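Local coordinates for conserved hypothetical protein (Staphylococcus aureus subsp. aureus, PDB 1TSJ) that is of unknown function but belongs to a family named after 3-demethylubiquinone-9 3-methyltransferase, within the glyoxalase clan, at residues F54-G58 with Q59-A63; R88-N91 with G92-E96. All blocks are in the same frame, centred on the assembly; numbering follows the deposited sequence.

Interaction 1 (F54-G58 with Q59-A63); sequences FTLNG and QVFMA
F54 lays its ring against the base of the F61 side chain on the adjoining strand. The aromatic group leans across the strand pair because CG stands between the backbone N and the carbonyl carbon (chi1 59°). From CB the chain rises to CG, and the ring then divides its contacts. On one branch CD1 passes the F61 carbonyl, and F54 CE1 reaches A63 CB at 3.6 Å. On the other, CD2 and CE2 run beneath F61 CB, and at the tip F54 CZ meets that same CB at 3.4 Å. F61 CB thus sits over one ring face as a CH-pi donor, while the two rings, their planes 26° apart, are too far displaced to overlap much.

The backbone is a beta hairpin with a two-residue loop, N57 and G58 forming the corners of a type I' turn. It joins strands 49-56 and 59-64, probably the last two of a beta-alpha-beta-beta-beta module as in the glyoxalase clan, with F54 and L56 against V20 and Y23 of helix 16-26. L56 N bonds to Q59 O at 2.8 Å and Q59 N to L56 O at 3.0 Å. In the next hydrogen-bonded pair, F61 N to F54 O is 2.9 Å. Between these pairs T55 faces V60 on the reverse of the sheet. L56 reaches the F61 ring from the turn side, its CD1 over a face 4.2 Å from the ring centroid.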
loop_
_atom_site.group_PDB
_atom_site.type_symbol
_atom_site.label_atom_id
_atom_site.label_comp_id
_atom_site.label_asym_id
_atom_site.label_seq_id
_atom_site.Cartn_x
_atom_site.Cartn_y
_atom_site.Cartn_z
ATOM N N PHE A 54 8.078 -1.224 -6.555
ATOM C CA PHE A 54 9.236 -0.716 -7.202
ATOM C C PHE A 54 10.215 -0.201 -6.169
ATOM O O PHE A 54 9.908 -0.010 -5.017
ATOM C CB PHE A 54 8.782 0.281 -8.263
ATOM C CG PHE A 54 7.991 1.457 -7.761
ATOM C CD1 PHE A 54 6.690 1.386 -7.485
ATOM C CD2 PHE A 54 8.591 2.699 -7.573
ATOM C CE1 PHE A 54 6.017 2.588 -6.953
ATOM C CE2 PHE A 54 7.943 3.761 -7.138
ATOM C CZ PHE A 54 6.690 3.731 -6.827
ATOM N N THR A 55 11.408 0.005 -6.607
ATOM C CA THR A 55 12.504 0.592 -5.833
ATOM C C THR A 55 12.841 2.016 -6.291
ATOM O O THR A 55 12.642 2.340 -7.438
ATOM C CB THR A 55 13.683 -0.326 -6.084
ATOM O OG1 THR A 55 13.424 -1.557 -5.394
ATOM C CG2 THR A 55 14.790 0.072 -5.366
ATOM N N LEU A 56 13.286 2.884 -5.365
ATOM C CA LEU A 56 13.858 4.192 -5.650
ATOM C C LEU A 56 14.960 4.290 -4.639
ATOM O O LEU A 56 14.642 4.355 -3.433
ATOM C CB LEU A 56 12.916 5.358 -5.352
ATOM C CG LEU A 56 11.587 5.406 -6.083
ATOM C CD1 LEU A 56 10.683 6.712 -5.864
ATOM C CD2 LEU A 56 11.815 5.283 -7.448
ATOM N N ASN A 57 16.200 4.362 -5.098
ATOM C CA ASN A 57 17.371 4.329 -4.246
ATOM C C ASN A 57 17.396 3.182 -3.355
ATOM O O ASN A 57 17.687 3.288 -2.256
ATOM C CB ASN A 57 17.471 5.626 -3.465
ATOM C CG ASN A 57 17.756 6.784 -4.415
ATOM O OD1 ASN A 57 18.966 7.027 -4.694
ATOM N ND2 ASN A 57 16.707 7.344 -5.091
ATOM N N GLY A 58 16.978 2.055 -3.834
ATOM C CA GLY A 58 16.925 0.836 -3.023
ATOM C C GLY A 58 15.808 0.784 -1.985
ATOM O O GLY A 58 15.761 -0.138 -1.128
ATOM N N GLN A 59 14.923 1.742 -2.038
ATOM C CA GLN A 59 13.813 1.757 -1.110
ATOM C C GLN A 59 12.566 1.378 -1.826
ATOM O O GLN A 59 12.233 1.926 -2.907
ATOM C CB GLN A 59 13.579 3.170 -0.574
ATOM C CG GLN A 59 14.743 3.607 0.199
ATOM C CD GLN A 59 14.717 5.054 0.612
ATOM O OE1 GLN A 59 13.729 5.553 1.195
ATOM N NE2 GLN A 59 15.862 5.747 0.363
ATOM N N VAL A 60 11.841 0.502 -1.163
ATOM C CA VAL A 60 10.519 -0.064 -1.616
ATOM C C VAL A 60 9.274 0.782 -1.465
ATOM O O VAL A 60 8.931 1.232 -0.369
ATOM C CB VAL A 60 10.284 -1.395 -0.963
ATOM C CG1 VAL A 60 9.078 -1.988 -1.494
ATOM C CG2 VAL A 60 11.424 -2.294 -1.337
ATOM N N PHE A 61 8.664 1.014 -2.620
ATOM C CA PHE A 61 7.481 1.736 -2.748
ATOM C C PHE A 61 6.438 0.834 -3.382
ATOM O O PHE A 61 6.719 -0.226 -3.867
ATOM C CB PHE A 61 7.781 2.947 -3.651
ATOM C CG PHE A 61 8.636 4.004 -2.980
ATOM C CD1 PHE A 61 9.998 3.874 -2.936
ATOM C CD2 PHE A 61 8.071 5.094 -2.362
ATOM C CE1 PHE A 61 10.827 4.798 -2.231
ATOM C CE2 PHE A 61 8.901 6.073 -1.636
ATOM C CZ PHE A 61 10.272 5.887 -1.597
HETATM N N MSE A 62 5.212 1.247 -3.377
HETATM C CA MSE A 62 4.187 0.566 -4.082
HETATM C C MSE A 62 3.324 1.596 -4.748
HETATM O O MSE A 62 3.154 2.691 -4.258
HETATM C CB MSE A 62 3.284 -0.153 -3.122
HETATM C CG MSE A 62 3.932 -1.279 -2.436
HETATM SE SE MSE A 62 2.632 -2.036 -1.055
HETATM C CE MSE A 62 3.973 -3.437 -0.070
ATOM N N ALA A 63 2.740 1.232 -5.886
ATOM C CA ALA A 63 1.779 2.111 -6.533
ATOM C C ALA A 63 0.611 1.238 -7.088
ATOM O O ALA A 63 0.818 0.055 -7.359
ATOM C CB ALA A 63 2.462 2.921 -7.594
#

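Interaction 2 (R88-N91 with G92-E96); sequences RLFN and GLKDE
L93 and L89 share one of three successive i to i+4 helix bonds, L93 N to L89 O at 2.8 Å. G92 N reaches R88 O at 2.9 Å, and K94 N binds F90 O at the same length. F90 O also takes a weak second bond from L93 N.

Beyond the backbone, K94 doubles back over the last turn. With its chain bent at chi2, chi3 and chi4, K94 CE passes N91 CA at 3.6 Å. K94 NZ then donates to N91 OD1 at 3.2 Å, in the carbonyl plane on a lone pair. The K94 and N91 side chains run next to one another in the same direction. NZ also meets the F90 ring, obliquely, at CE2. N91 ND2 has a weak bond to E87 one turn back.

Apolar contact within the turn is slight: L89 CB and L93 CD1 are 4.3 Å apart. F90, its CG anti to the backbone N (chi1 -176°), instead carries its ring to A113 and V115 of strand 109-116 and L125 of strand 122-127, while L93 rests on F123 and L125. Helix 83-94 so packs against these two antiparallel strands, consistent with the helix-on-sheet layer of a second beta-alpha-beta-beta-beta module.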
loop_
_atom_site.group_PDB
_atom_site.type_symbol
_atom_site.label_atom_id
_atom_site.label_comp_id
_atom_site.label_asym_id
_atom_site.label_seq_id
_atom_site.Cartn_x
_atom_site.Cartn_y
_atom_site.Cartn_z
ATOM N N ARG A 88 -4.515 -3.694 17.832
ATOM C CA ARG A 88 -3.854 -2.493 18.313
ATOM C C ARG A 88 -3.744 -1.275 17.362
ATOM O O ARG A 88 -4.087 -0.130 17.722
ATOM C CB ARG A 88 -2.416 -2.929 18.708
ATOM C CG ARG A 88 -2.341 -4.170 19.715
ATOM C CD ARG A 88 -0.989 -4.058 20.676
ATOM N NE ARG A 88 -0.823 -5.089 21.806
ATOM C CZ ARG A 88 0.091 -6.149 21.844
ATOM N NH1 ARG A 88 0.975 -6.406 20.798
ATOM N NH2 ARG A 88 0.090 -6.990 22.927
ATOM N N LEU A 89 -3.209 -1.481 16.157
ATOM C CA LEU A 89 -3.011 -0.364 15.257
ATOM C C LEU A 89 -4.385 0.101 14.766
ATOM O O LEU A 89 -4.664 1.350 14.685
ATOM C CB LEU A 89 -2.122 -0.735 14.069
ATOM C CG LEU A 89 -0.652 -0.529 13.970
ATOM C CD1 LEU A 89 -0.169 -1.015 15.138
ATOM C CD2 LEU A 89 -0.090 -1.433 12.884
ATOM N N PHE A 90 -5.239 -0.886 14.460
ATOM C CA PHE A 90 -6.545 -0.559 13.971
ATOM C C PHE A 90 -7.242 0.362 14.993
ATOM O O PHE A 90 -7.610 1.514 14.718
ATOM C CB PHE A 90 -7.359 -1.839 13.560
ATOM C CG PHE A 90 -8.703 -1.501 12.946
ATOM C CD1 PHE A 90 -8.818 -1.200 11.639
ATOM C CD2 PHE A 90 -9.845 -1.416 13.737
ATOM C CE1 PHE A 90 -10.024 -0.814 11.086
ATOM C CE2 PHE A 90 -11.036 -1.031 13.193
ATOM C CZ PHE A 90 -11.124 -0.732 11.876
ATOM N N ASN A 91 -7.389 -0.140 16.200
ATOM C CA ASN A 91 -8.114 0.595 17.234
ATOM C C ASN A 91 -7.422 1.939 17.569
ATOM O O ASN A 91 -8.116 2.874 17.871
ATOM C CB ASN A 91 -8.148 -0.256 18.525
ATOM C CG ASN A 91 -8.907 -1.628 18.361
ATOM O OD1 ASN A 91 -9.943 -1.772 17.692
ATOM N ND2 ASN A 91 -8.393 -2.596 18.996
ATOM N N GLY A 92 -6.061 2.001 17.544
ATOM C CA GLY A 92 -5.252 3.192 17.778
ATOM C C GLY A 92 -5.485 4.291 16.789
ATOM O O GLY A 92 -5.691 5.476 17.180
ATOM N N LEU A 93 -5.530 3.919 15.498
ATOM C CA LEU A 93 -5.632 4.879 14.419
ATOM C C LEU A 93 -7.086 5.274 14.101
ATOM O O LEU A 93 -7.371 6.387 13.617
ATOM C CB LEU A 93 -4.956 4.248 13.216
ATOM C CG LEU A 93 -3.461 3.926 13.390
ATOM C CD1 LEU A 93 -2.839 3.049 12.127
ATOM C CD2 LEU A 93 -2.843 5.269 13.532
ATOM N N LYS A 94 -8.001 4.373 14.375
ATOM C CA LYS A 94 -9.364 4.557 13.987
ATOM C C LYS A 94 -9.987 5.642 14.783
ATOM O O LYS A 94 -11.027 6.203 14.398
ATOM C CB LYS A 94 -10.103 3.273 14.252
ATOM C CG LYS A 94 -11.549 3.339 14.922
ATOM C CD LYS A 94 -11.645 3.115 16.507
ATOM C CE LYS A 94 -11.572 1.617 16.986
ATOM N NZ LYS A 94 -11.276 0.566 15.904
ATOM N N ASP A 95 -9.390 5.967 15.921
ATOM C CA ASP A 95 -9.885 7.128 16.730
ATOM C C ASP A 95 -10.111 8.477 16.085
ATOM O O ASP A 95 -9.207 9.113 15.513
ATOM C CB ASP A 95 -8.951 7.408 17.904
ATOM C CG ASP A 95 -9.690 8.041 19.107
ATOM O OD1 ASP A 95 -9.938 9.264 19.078
ATOM O OD2 ASP A 95 -9.978 7.348 20.116
ATOM N N GLU A 96 -11.335 8.947 16.315
ATOM C CA GLU A 96 -11.841 10.128 15.691
ATOM C C GLU A 96 -11.466 10.012 14.192
ATOM O O GLU A 96 -11.466 11.006 13.455
ATOM C CB GLU A 96 -11.318 11.404 16.385
#

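In the fold
The two contacts illustrate how local structure is held in different settings. The centres of interactions 1 and 2 are about 27 Å apart. They lie on opposite sides of the chain's centre and share no element: interaction 1 joins strands 49-56 and 59-64, while interaction 2 lies at the C-terminal end of helix 83-94 and runs into the loop that follows. The hairpin is partly buried, with its turn exposed; it combines cross-strand backbone bonds with aromatic packing. The helical turn is a surface contact, where a lysine-to-amide bond supplements the helix's own bonds and most apolar packing is directed at the sheet. This is consistent with the glyoxalase clan's paired beta-alpha-beta-beta-beta modules, one contact in each.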